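Local coordinates for protein monosaccharide-transporting ATPase (Actinobacillus succinogenes, PDB 5DTE) that binds beta-D-allopyranose in the cleft between its two lobes and probably delivers the sugar to an ABC transporter as its periplasmic solute-binding component, at residues Ser37-Ile42 against Asp250-Ala255; Phe41-Gln46 against Gln270-Gln275; Ile113-Arg118 against Lys274-Ala279. All coordinates share one frame; numbering follows the deposited sequence.

Contact 1 of 3, residues Ser37-Ile42 against Asp250-Ala255; sequences SNEYFI and DGIPLA. With ALL (beta-D-allopyranose), chain E.
The allose pocket lies in the cleft of a periplasmic binding protein, and here one wall from each lobe comes together, with Y40 against D250 and E39 against I252. Residues 37-42 follow a strand of the six-stranded sheet and start helix 39-54, whereas residues 250-255 follow a strand of the four-stranded sheet and start helix 253-261. D250 lays its carboxylate over one face of the Y40 ring, the two planes 28° apart, with D250 CG 3.5 Å above the ring plane and displaced toward the rim. D250 CB lies 3.5 Å from Y40 CD1. With chi1 at 176° the Y40 ring points away from its own backbone N and lies beside both D250 and the sugar; its CD2 is 3.7 Å from ALL C3, the sugar meeting the ring obliquely.

Aspartate suits this place because it is short and has two acceptors. ALL O3 donates to D250 OD1 over 2.6 Å; the approach of ALL O4 to D250 OD2 is very short and doubtful in detail. N38 brings ND2 close to the same O4, while its OD1 caps the helix by accepting a weak bond from Y40 N at 3.3 Å. Farther from the sugar the contact turns apolar. I252 CG2 packs 3.9 Å from Y40 CB, and I252 CB lies 3.7 Å from E39 CG. A bend at chi2 (63°) brings the E39 carboxylate to P253, E39 OE2 ending 3.7 Å from P253 CG. I252 stands at the N-cap of its own helix, its backbone N bonded to D225.

Aromatic surface and acceptor thus combine: the stack and the sugar bond together probably limit rotation of the carboxylate, and the negative charge of D250 probably strengthens its grip on the sugar hydroxyl O3.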
loop_
_atom_site.group_PDB
_atom_site.type_symbol
_atom_site.label_atom_id
_atom_site.label_comp_id
_atom_site.label_asym_id
_atom_site.label_seq_id
_atom_site.Cartn_x
_atom_site.Cartn_y
_atom_site.Cartn_z
ATOM N N SER A 37 9.044 6.085 -7.195
ATOM C CA SER A 37 8.588 5.772 -8.553
ATOM C C SER A 37 7.073 5.634 -8.625
ATOM O O SER A 37 6.466 5.947 -9.647
ATOM C CB SER A 37 9.244 4.480 -9.053
ATOM O OG SER A 37 10.658 4.588 -9.083
ATOM N N ASN A 38 6.474 5.150 -7.540
ATOM C CA ASN A 38 5.022 5.052 -7.420
ATOM C C ASN A 38 4.395 6.429 -7.203
ATOM O O ASN A 38 4.986 7.287 -6.558
ATOM C CB ASN A 38 4.642 4.110 -6.269
ATOM C CG ASN A 38 3.212 3.585 -6.381
ATOM O OD1 ASN A 38 2.394 4.101 -7.154
ATOM N ND2 ASN A 38 2.909 2.542 -5.616
ATOM N N GLU A 39 3.206 6.649 -7.746
ATOM C CA GLU A 39 2.523 7.914 -7.526
ATOM C C GLU A 39 2.027 7.994 -6.082
ATOM O O GLU A 39 2.049 9.056 -5.462
ATOM C CB GLU A 39 1.367 8.076 -8.517
ATOM C CG GLU A 39 0.305 9.104 -8.126
ATOM C CD GLU A 39 0.833 10.521 -8.044
ATOM O OE1 GLU A 39 1.683 10.891 -8.881
ATOM O OE2 GLU A 39 0.380 11.268 -7.143
ATOM N N TYR A 40 1.597 6.857 -5.553
ATOM C CA TYR A 40 1.140 6.760 -4.176
ATOM C C TYR A 40 2.158 7.327 -3.154
ATOM O O TYR A 40 1.788 8.075 -2.240
ATOM C CB TYR A 40 0.799 5.295 -3.851
ATOM C CG TYR A 40 0.405 5.071 -2.418
ATOM C CD1 TYR A 40 -0.853 5.427 -1.966
ATOM C CD2 TYR A 40 1.299 4.523 -1.509
ATOM C CE1 TYR A 40 -1.214 5.237 -0.647
ATOM C CE2 TYR A 40 0.949 4.332 -0.189
ATOM C CZ TYR A 40 -0.306 4.695 0.235
ATOM O OH TYR A 40 -0.660 4.507 1.542
ATOM N N PHE A 41 3.435 6.997 -3.310
ATOM C CA PHE A 41 4.437 7.478 -2.360
ATOM C C PHE A 41 4.813 8.936 -2.614
ATOM O O PHE A 41 5.105 9.683 -1.678
ATOM C CB PHE A 41 5.667 6.574 -2.384
ATOM C CG PHE A 41 5.470 5.295 -1.636
ATOM C CD1 PHE A 41 5.284 5.310 -0.261
ATOM C CD2 PHE A 41 5.443 4.075 -2.299
ATOM C CE1 PHE A 41 5.085 4.126 0.453
ATOM C CE2 PHE A 41 5.246 2.881 -1.594
ATOM C CZ PHE A 41 5.069 2.912 -0.214
ATOM N N ILE A 42 4.791 9.335 -3.880
ATOM C CA ILE A 42 4.886 10.739 -4.266
ATOM C C ILE A 42 3.841 11.560 -3.508
ATOM O O ILE A 42 4.092 12.682 -3.073
ATOM C CB ILE A 42 4.690 10.896 -5.790
ATOM C CG1 ILE A 42 6.014 10.675 -6.515
ATOM C CG2 ILE A 42 4.121 12.266 -6.141
ATOM C CD1 ILE A 42 7.060 11.763 -6.215
ATOM N N ASP A 250 -5.235 2.134 -3.421
ATOM C CA ASP A 250 -4.343 3.205 -2.922
ATOM C C ASP A 250 -5.073 4.556 -2.959
ATOM O O ASP A 250 -4.918 5.398 -2.063
ATOM C CB ASP A 250 -3.026 3.338 -3.709
ATOM C CG ASP A 250 -1.987 2.307 -3.302
ATOM O OD1 ASP A 250 -2.239 1.551 -2.347
ATOM O OD2 ASP A 250 -0.928 2.239 -3.955
ATOM N N GLY A 251 -5.845 4.765 -4.021
ATOM C CA GLY A 251 -6.568 6.009 -4.209
ATOM C C GLY A 251 -5.803 7.154 -4.860
ATOM O O GLY A 251 -6.100 8.321 -4.588
ATOM N N ILE A 252 -4.836 6.841 -5.720
ATOM C CA ILE A 252 -4.046 7.888 -6.384
ATOM C C ILE A 252 -4.990 8.717 -7.266
ATOM O O ILE A 252 -6.066 8.241 -7.640
ATOM C CB ILE A 252 -2.839 7.303 -7.229
ATOM C CG1 ILE A 252 -3.298 6.426 -8.394
ATOM C CG2 ILE A 252 -1.889 6.485 -6.362
ATOM C CD1 ILE A 252 -2.153 5.724 -9.077
ATOM N N PRO A 253 -4.625 9.975 -7.548
ATOM C CA PRO A 253 -5.428 10.868 -8.387
ATOM C C PRO A 253 -5.950 10.235 -9.678
ATOM O O PRO A 253 -7.154 10.270 -9.922
ATOM C CB PRO A 253 -4.460 12.015 -8.713
ATOM C CG PRO A 253 -3.234 11.795 -7.854
ATOM C CD PRO A 253 -3.549 10.712 -6.876
ATOM N N LEU A 254 -5.068 9.662 -10.483
ATOM C CA LEU A 254 -5.461 9.086 -11.770
ATOM C C LEU A 254 -6.476 7.921 -11.653
ATOM O O LEU A 254 -7.410 7.817 -12.455
ATOM C CB LEU A 254 -4.209 8.621 -12.520
ATOM C CG LEU A 254 -4.439 8.008 -13.896
ATOM C CD1 LEU A 254 -5.142 8.991 -14.817
ATOM C CD2 LEU A 254 -3.125 7.497 -14.473
ATOM N N ALA A 255 -6.280 7.042 -10.671
ATOM C CA ALA A 255 -7.251 5.995 -10.356
ATOM C C ALA A 255 -8.612 6.602 -10.003
ATOM O O ALA A 255 -9.651 6.179 -10.507
ATOM C CB ALA A 255 -6.745 5.142 -9.214
HETATM C C1 ALL E . 2.319 -1.024 -0.758
HETATM C C2 ALL E . 1.558 0.251 -0.451
HETATM C C3 ALL E . 0.979 0.872 -1.668
HETATM C C4 ALL E . 1.960 0.950 -2.796
HETATM C C5 ALL E . 2.474 -0.452 -3.072
HETATM C C6 ALL E . 3.314 -0.556 -4.304
HETATM O O1 ALL E . 3.038 -1.453 0.332
HETATM O O2 ALL E . 0.473 -0.091 0.438
HETATM O O3 ALL E . -0.149 0.057 -2.116
HETATM O O4 ALL E . 1.327 1.495 -3.964
HETATM O O5 ALL E . 3.254 -0.856 -1.910
HETATM O O6 ALL E . 4.566 0.052 -4.067
#

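Contact 2 of 3, residues Phe41-Gln46 against Gln270-Gln275; sequences FISMRQ and QLPKKQ. With ALL (beta-D-allopyranose), chain E.
Helix 39-54 runs past the first turn of helix 272-287 with S43 and M44 against P272 and K273, the backbones drawing nearest at M44 CA and K273 CA, 5.0 Å apart. Proline fits the start of a helix, where no backbone N-H is called on, and the P272 ring offers a compact apolar surface. M44 crosses it: a bend at chi3 (-57°) turns its methyl so that CE rests 3.8 Å from P272 CB and 3.5 Å from P272 O. At the next ring atom, S43 OG lies 3.5 Å from P272 CG; a small side chain here lets the two helices approach closely.

K273 spends its length alongside helix 39-54. Its CE passes 3.2 Å from S43 O, and its ammonium then reaches Q46, NZ donating to OE1 over 3.2 Å. The donor stands above the amide, 38° out of the carbonyl plane. E50 adds a long, weak ion pair to the same NZ. Inside the second segment, Q275 NE2 donates to Q270 O over 3.1 Å, tying the helix to the loop that carries Q270 to the allose pocket.

The chemistry grades from a methionine and proline contact on the buried side to a lysine held at the rim by neutral and charged oxygens, probably only loosely.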
loop_
_atom_site.group_PDB
_atom_site.type_symbol
_atom_site.label_atom_id
_atom_site.label_comp_id
_atom_site.label_asym_id
_atom_site.label_seq_id
_atom_site.Cartn_x
_atom_site.Cartn_y
_atom_site.Cartn_z
ATOM N N PHE A 41 3.435 6.997 -3.310
ATOM C CA PHE A 41 4.437 7.478 -2.360
ATOM C C PHE A 41 4.813 8.936 -2.614
ATOM O O PHE A 41 5.105 9.683 -1.678
ATOM C CB PHE A 41 5.667 6.574 -2.384
ATOM C CG PHE A 41 5.470 5.295 -1.636
ATOM C CD1 PHE A 41 5.284 5.310 -0.261
ATOM C CD2 PHE A 41 5.443 4.075 -2.299
ATOM C CE1 PHE A 41 5.085 4.126 0.453
ATOM C CE2 PHE A 41 5.246 2.881 -1.594
ATOM C CZ PHE A 41 5.069 2.912 -0.214
ATOM N N ILE A 42 4.791 9.335 -3.880
ATOM C CA ILE A 42 4.886 10.739 -4.266
ATOM C C ILE A 42 3.841 11.560 -3.508
ATOM O O ILE A 42 4.092 12.682 -3.073
ATOM C CB ILE A 42 4.690 10.896 -5.790
ATOM C CG1 ILE A 42 6.014 10.675 -6.515
ATOM C CG2 ILE A 42 4.121 12.266 -6.141
ATOM C CD1 ILE A 42 7.060 11.763 -6.215
ATOM N N SER A 43 2.672 10.960 -3.335
ATOM C CA SER A 43 1.535 11.584 -2.663
ATOM C C SER A 43 1.754 11.664 -1.167
ATOM O O SER A 43 1.366 12.628 -0.505
ATOM C CB SER A 43 0.259 10.794 -2.967
ATOM O OG SER A 43 -0.731 11.068 -2.010
ATOM N N MET A 44 2.372 10.620 -0.639
ATOM C CA MET A 44 2.626 10.518 0.784
ATOM C C MET A 44 3.799 11.404 1.156
ATOM O O MET A 44 3.814 12.024 2.224
ATOM C CB MET A 44 2.896 9.062 1.164
ATOM C CG MET A 44 3.643 8.878 2.464
ATOM S SD MET A 44 3.841 7.145 2.899
ATOM C CE MET A 44 2.120 6.603 2.917
ATOM N N ARG A 45 4.790 11.456 0.271
ATOM C CA ARG A 45 5.942 12.290 0.532
ATOM C C ARG A 45 5.500 13.753 0.569
ATOM O O ARG A 45 5.983 14.521 1.391
ATOM C CB ARG A 45 7.039 12.097 -0.516
ATOM C CG ARG A 45 8.227 13.024 -0.253
ATOM C CD ARG A 45 8.732 13.753 -1.494
ATOM N NE ARG A 45 9.815 14.676 -1.139
ATOM C CZ ARG A 45 11.115 14.409 -1.232
ATOM N NH1 ARG A 45 12.008 15.322 -0.871
ATOM N NH2 ARG A 45 11.524 13.244 -1.699
ATOM N N GLN A 46 4.581 14.132 -0.317
ATOM C CA GLN A 46 4.091 15.502 -0.375
ATOM C C GLN A 46 3.303 15.874 0.873
ATOM O O GLN A 46 3.504 16.944 1.431
ATOM C CB GLN A 46 3.224 15.709 -1.601
ATOM C CG GLN A 46 2.675 17.113 -1.710
ATOM C CD GLN A 46 1.848 17.304 -2.967
ATOM O OE1 GLN A 46 0.926 16.528 -3.242
ATOM N NE2 GLN A 46 2.186 18.327 -3.750
ATOM N N GLN A 270 -6.324 4.808 0.798
ATOM C CA GLN A 270 -5.563 4.342 1.937
ATOM C C GLN A 270 -5.216 5.508 2.854
ATOM O O GLN A 270 -4.672 5.313 3.940
ATOM C CB GLN A 270 -4.307 3.653 1.424
ATOM C CG GLN A 270 -3.563 2.893 2.426
ATOM C CD GLN A 270 -2.365 2.253 1.828
ATOM O OE1 GLN A 270 -2.143 2.367 0.630
ATOM N NE2 GLN A 270 -1.567 1.576 2.652
ATOM N N LEU A 271 -5.533 6.719 2.389
ATOM C CA LEU A 271 -5.228 7.958 3.103
ATOM C C LEU A 271 -3.734 8.104 3.423
ATOM O O LEU A 271 -3.331 8.169 4.596
ATOM C CB LEU A 271 -6.067 8.029 4.378
ATOM C CG LEU A 271 -7.543 7.898 4.011
ATOM C CD1 LEU A 271 -8.392 7.883 5.238
ATOM C CD2 LEU A 271 -7.932 9.054 3.124
ATOM N N PRO A 272 -2.907 8.182 2.370
ATOM C CA PRO A 272 -1.455 8.125 2.559
ATOM C C PRO A 272 -0.899 9.375 3.243
ATOM O O PRO A 272 0.193 9.325 3.805
ATOM C CB PRO A 272 -0.928 7.998 1.131
ATOM C CG PRO A 272 -1.957 8.665 0.295
ATOM C CD PRO A 272 -3.274 8.451 0.969
ATOM N N LYS A 273 -1.638 10.479 3.194
ATOM C CA LYS A 273 -1.192 11.701 3.859
ATOM C C LYS A 273 -1.506 11.639 5.338
ATOM O O LYS A 273 -0.686 12.054 6.147
ATOM C CB LYS A 273 -1.842 12.933 3.239
ATOM C CG LYS A 273 -1.765 12.966 1.725
ATOM C CD LYS A 273 -1.327 14.312 1.218
ATOM C CE LYS A 273 -1.292 14.351 -0.295
ATOM N NZ LYS A 273 -0.892 15.704 -0.779
ATOM N N LYS A 274 -2.690 11.122 5.683
ATOM C CA LYS A 274 -3.098 10.944 7.080
ATOM C C LYS A 274 -2.190 9.936 7.790
ATOM O O LYS A 274 -1.784 10.140 8.939
ATOM C CB LYS A 274 -4.546 10.485 7.162
ATOM C CG LYS A 274 -5.063 10.278 8.594
ATOM C CD LYS A 274 -6.562 9.887 8.598
ATOM C CE LYS A 274 -7.075 9.345 9.948
ATOM N NZ LYS A 274 -7.034 10.334 11.040
ATOM N N GLN A 275 -1.877 8.847 7.092
ATOM C CA GLN A 275 -0.924 7.868 7.591
ATOM C C GLN A 275 0.393 8.514 8.015
ATOM O O GLN A 275 0.755 8.512 9.191
ATOM C CB GLN A 275 -0.636 6.815 6.532
ATOM C CG GLN A 275 -1.713 5.781 6.347
ATOM C CD GLN A 275 -1.205 4.558 5.588
ATOM O OE1 GLN A 275 -0.005 4.257 5.577
ATOM N NE2 GLN A 275 -2.119 3.848 4.956
HETATM C C1 ALL E . 2.319 -1.024 -0.758
HETATM C C2 ALL E . 1.558 0.251 -0.451
HETATM C C3 ALL E . 0.979 0.872 -1.668
HETATM C C4 ALL E . 1.960 0.950 -2.796
HETATM C C5 ALL E . 2.474 -0.452 -3.072
HETATM C C6 ALL E . 3.314 -0.556 -4.304
HETATM O O1 ALL E . 3.038 -1.453 0.332
HETATM O O2 ALL E . 0.473 -0.091 0.438
HETATM O O3 ALL E . -0.149 0.057 -2.116
HETATM O O4 ALL E . 1.327 1.495 -3.964
HETATM O O5 ALL E . 3.254 -0.856 -1.910
HETATM O O6 ALL E . 4.566 0.052 -4.067
#

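Contact 3 of 3, residues Ile113-Arg118 against Lys274-Ala279; sequences IDLDVR and KQVAIA. With ALL (beta-D-allopyranose), chain E.
L115 leaves strand 112-115 with CB directed at helix 272-287 and sets CG anti to its own backbone N (chi1 179°), which carries the fork of the side chain down onto the helix. At CG the chain divides. CD1 goes to the near turn of the helix, 3.9 Å from Q275 OE1 and 4.3 Å from A279 CB, so that it sits over residues one turn apart. CD2 takes the other direction and meets V276 CG2 at 4.1 Å; M44 of helix 39-54 lies beside this branch too, bringing its SD close to the same methyl. A leucine suits this spot because two methyls on one branch point can fill the groove between two helices at once. Q275 meets L115 with OE1 and CB, while its NE2 is bonded to Q270 O.

Strand and helix belong to the layered alpha/beta architecture of one lobe, in which helices cover a parallel sheet: the N-to-C directions of segments 113-115 and 274-279 lie 171° apart, nearly antiparallel, and the axes of these two segments approach to 9.4 Å. Two residues back along the strand, I113 faces the same helix. Its CG2 packs 4.0 Å from A279 CB, and the small alanine lets the beta-branched side chain come close to the helix backbone.

Just past L115 the strand ends, and the chain reaches the sugar at the carboxyl end of the strand, the usual site for a pocket in such a sheet. The chain turns there at D116, whose phi is positive (67°). The D116 carboxylate meets the sugar, ALL O2 donating to OD1 and ALL O1 donating to OD2 over 2.8 Å. Y133 and N170 both donate to the D116 carbonyl O, which probably helps to fix the turn that presents this carboxylate to the sugar.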
loop_
_atom_site.group_PDB
_atom_site.type_symbol
_atom_site.label_atom_id
_atom_site.label_comp_id
_atom_site.label_asym_id
_atom_site.label_seq_id
_atom_site.Cartn_x
_atom_site.Cartn_y
_atom_site.Cartn_z
ATOM N N ILE A 113 9.294 4.891 13.803
ATOM C CA ILE A 113 7.951 4.498 13.389
ATOM C C ILE A 113 7.983 3.609 12.162
ATOM O O ILE A 113 8.489 3.995 11.113
ATOM C CB ILE A 113 7.051 5.730 13.056
ATOM C CG1 ILE A 113 6.953 6.678 14.251
ATOM C CG2 ILE A 113 5.674 5.278 12.627
ATOM C CD1 ILE A 113 6.873 5.956 15.607
ATOM N N ASP A 114 7.418 2.421 12.291
ATOM C CA ASP A 114 7.302 1.516 11.167
ATOM C C ASP A 114 6.040 1.879 10.349
ATOM O O ASP A 114 4.913 1.605 10.766
ATOM C CB ASP A 114 7.286 0.075 11.691
ATOM C CG ASP A 114 6.754 -0.922 10.685
ATOM O OD1 ASP A 114 7.023 -0.744 9.482
ATOM O OD2 ASP A 114 6.059 -1.883 11.102
ATOM N N LEU A 115 6.243 2.515 9.193
ATOM C CA LEU A 115 5.139 2.950 8.326
ATOM C C LEU A 115 4.875 1.957 7.193
ATOM O O LEU A 115 5.794 1.287 6.742
ATOM C CB LEU A 115 5.439 4.343 7.742
ATOM C CG LEU A 115 4.477 5.042 6.770
ATOM C CD1 LEU A 115 3.162 5.387 7.454
ATOM C CD2 LEU A 115 5.104 6.312 6.203
ATOM N N ASP A 116 3.612 1.863 6.769
ATOM C CA ASP A 116 3.143 1.080 5.598
ATOM C C ASP A 116 3.248 -0.450 5.694
ATOM O O ASP A 116 2.235 -1.140 5.851
ATOM C CB ASP A 116 3.872 1.520 4.316
ATOM C CG ASP A 116 3.276 0.891 3.051
ATOM O OD1 ASP A 116 2.027 0.803 2.947
ATOM O OD2 ASP A 116 4.056 0.480 2.161
ATOM N N VAL A 117 4.463 -0.970 5.540
ATOM C CA VAL A 117 4.707 -2.406 5.564
ATOM C C VAL A 117 5.024 -2.847 6.993
ATOM O O VAL A 117 5.898 -2.282 7.641
ATOM C CB VAL A 117 5.848 -2.783 4.598
ATOM C CG1 VAL A 117 6.283 -4.229 4.798
ATOM C CG2 VAL A 117 5.426 -2.520 3.135
ATOM N N ARG A 118 4.288 -3.834 7.497
ATOM C CA ARG A 118 4.388 -4.191 8.912
ATOM C C ARG A 118 5.417 -5.280 9.162
ATOM O O ARG A 118 5.402 -6.336 8.496
ATOM C CB ARG A 118 3.031 -4.633 9.455
ATOM C CG ARG A 118 2.993 -4.773 10.974
ATOM C CD ARG A 118 1.589 -5.151 11.475
ATOM N NE ARG A 118 1.628 -5.913 12.723
ATOM C CZ ARG A 118 1.797 -5.373 13.927
ATOM N NH1 ARG A 118 1.832 -6.148 15.007
ATOM N NH2 ARG A 118 1.941 -4.060 14.058
ATOM N N LYS A 274 -2.690 11.122 5.683
ATOM C CA LYS A 274 -3.098 10.944 7.080
ATOM C C LYS A 274 -2.190 9.936 7.790
ATOM O O LYS A 274 -1.784 10.140 8.939
ATOM C CB LYS A 274 -4.546 10.485 7.162
ATOM C CG LYS A 274 -5.063 10.278 8.594
ATOM C CD LYS A 274 -6.562 9.887 8.598
ATOM C CE LYS A 274 -7.075 9.345 9.948
ATOM N NZ LYS A 274 -7.034 10.334 11.040
ATOM N N GLN A 275 -1.877 8.847 7.092
ATOM C CA GLN A 275 -0.924 7.868 7.591
ATOM C C GLN A 275 0.393 8.514 8.015
ATOM O O GLN A 275 0.755 8.512 9.191
ATOM C CB GLN A 275 -0.636 6.815 6.532
ATOM C CG GLN A 275 -1.713 5.781 6.347
ATOM C CD GLN A 275 -1.205 4.558 5.588
ATOM O OE1 GLN A 275 -0.005 4.257 5.577
ATOM N NE2 GLN A 275 -2.119 3.848 4.956
ATOM N N VAL A 276 1.113 9.066 7.044
ATOM C CA VAL A 276 2.420 9.643 7.315
ATOM C C VAL A 276 2.297 10.859 8.237
ATOM O O VAL A 276 3.251 11.232 8.906
ATOM C CB VAL A 276 3.134 10.024 6.013
ATOM C CG1 VAL A 276 2.373 11.117 5.283
ATOM C CG2 VAL A 276 4.580 10.425 6.285
ATOM N N ALA A 277 1.112 11.463 8.297
ATOM C CA ALA A 277 0.888 12.525 9.266
ATOM C C ALA A 277 0.876 11.921 10.654
ATOM O O ALA A 277 1.568 12.414 11.538
ATOM C CB ALA A 277 -0.395 13.265 8.993
ATOM N N ILE A 278 0.112 10.844 10.845
ATOM C CA ILE A 278 0.124 10.139 12.135
ATOM C C ILE A 278 1.528 9.623 12.469
ATOM O O ILE A 278 1.945 9.684 13.618
ATOM C CB ILE A 278 -0.890 8.965 12.182
ATOM C CG1 ILE A 278 -2.244 9.456 12.701
ATOM C CG2 ILE A 278 -0.414 7.874 13.120
ATOM C CD1 ILE A 278 -3.049 10.299 11.724
ATOM N N ALA A 279 2.268 9.149 11.470
ATOM C CA ALA A 279 3.654 8.741 11.690
ATOM C C ALA A 279 4.504 9.858 12.328
ATOM O O ALA A 279 5.175 9.648 13.345
ATOM C CB ALA A 279 4.265 8.294 10.394
HETATM C C1 ALL E . 2.319 -1.024 -0.758
HETATM C C2 ALL E . 1.558 0.251 -0.451
HETATM C C3 ALL E . 0.979 0.872 -1.668
HETATM C C4 ALL E . 1.960 0.950 -2.796
HETATM C C5 ALL E . 2.474 -0.452 -3.072
HETATM C C6 ALL E . 3.314 -0.556 -4.304
HETATM O O1 ALL E . 3.038 -1.453 0.332
HETATM O O2 ALL E . 0.473 -0.091 0.438
HETATM O O3 ALL E . -0.149 0.057 -2.116
HETATM O O4 ALL E . 1.327 1.495 -3.964
HETATM O O5 ALL E . 3.254 -0.856 -1.910
HETATM O O6 ALL E . 4.566 0.052 -4.067
#

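Contacts 1 and 2 share helix 39-54, its first turn meeting the opposite lobe as well as helix 272-287, and S43 to Q46 continuing along that helix; contacts 2 and 3 share helix 272-287, which packs against both helix 39-54 and strand 112-115. Contact 1 is buried and bridges the cleft, with an acid and an aromatic serving the sugar. Contact 3 is more completely buried and belongs to the interior of one lobe, mainly aliphatic, with Q275 and D116 as its polar members. Contact 2 is only partly buried and fades into a polar rim. All three reach beta-D-allopyranose, and F41 CZ, 3.5 Å from D116 OD2, brings the helix start of contact 1 against the strand end of contact 3.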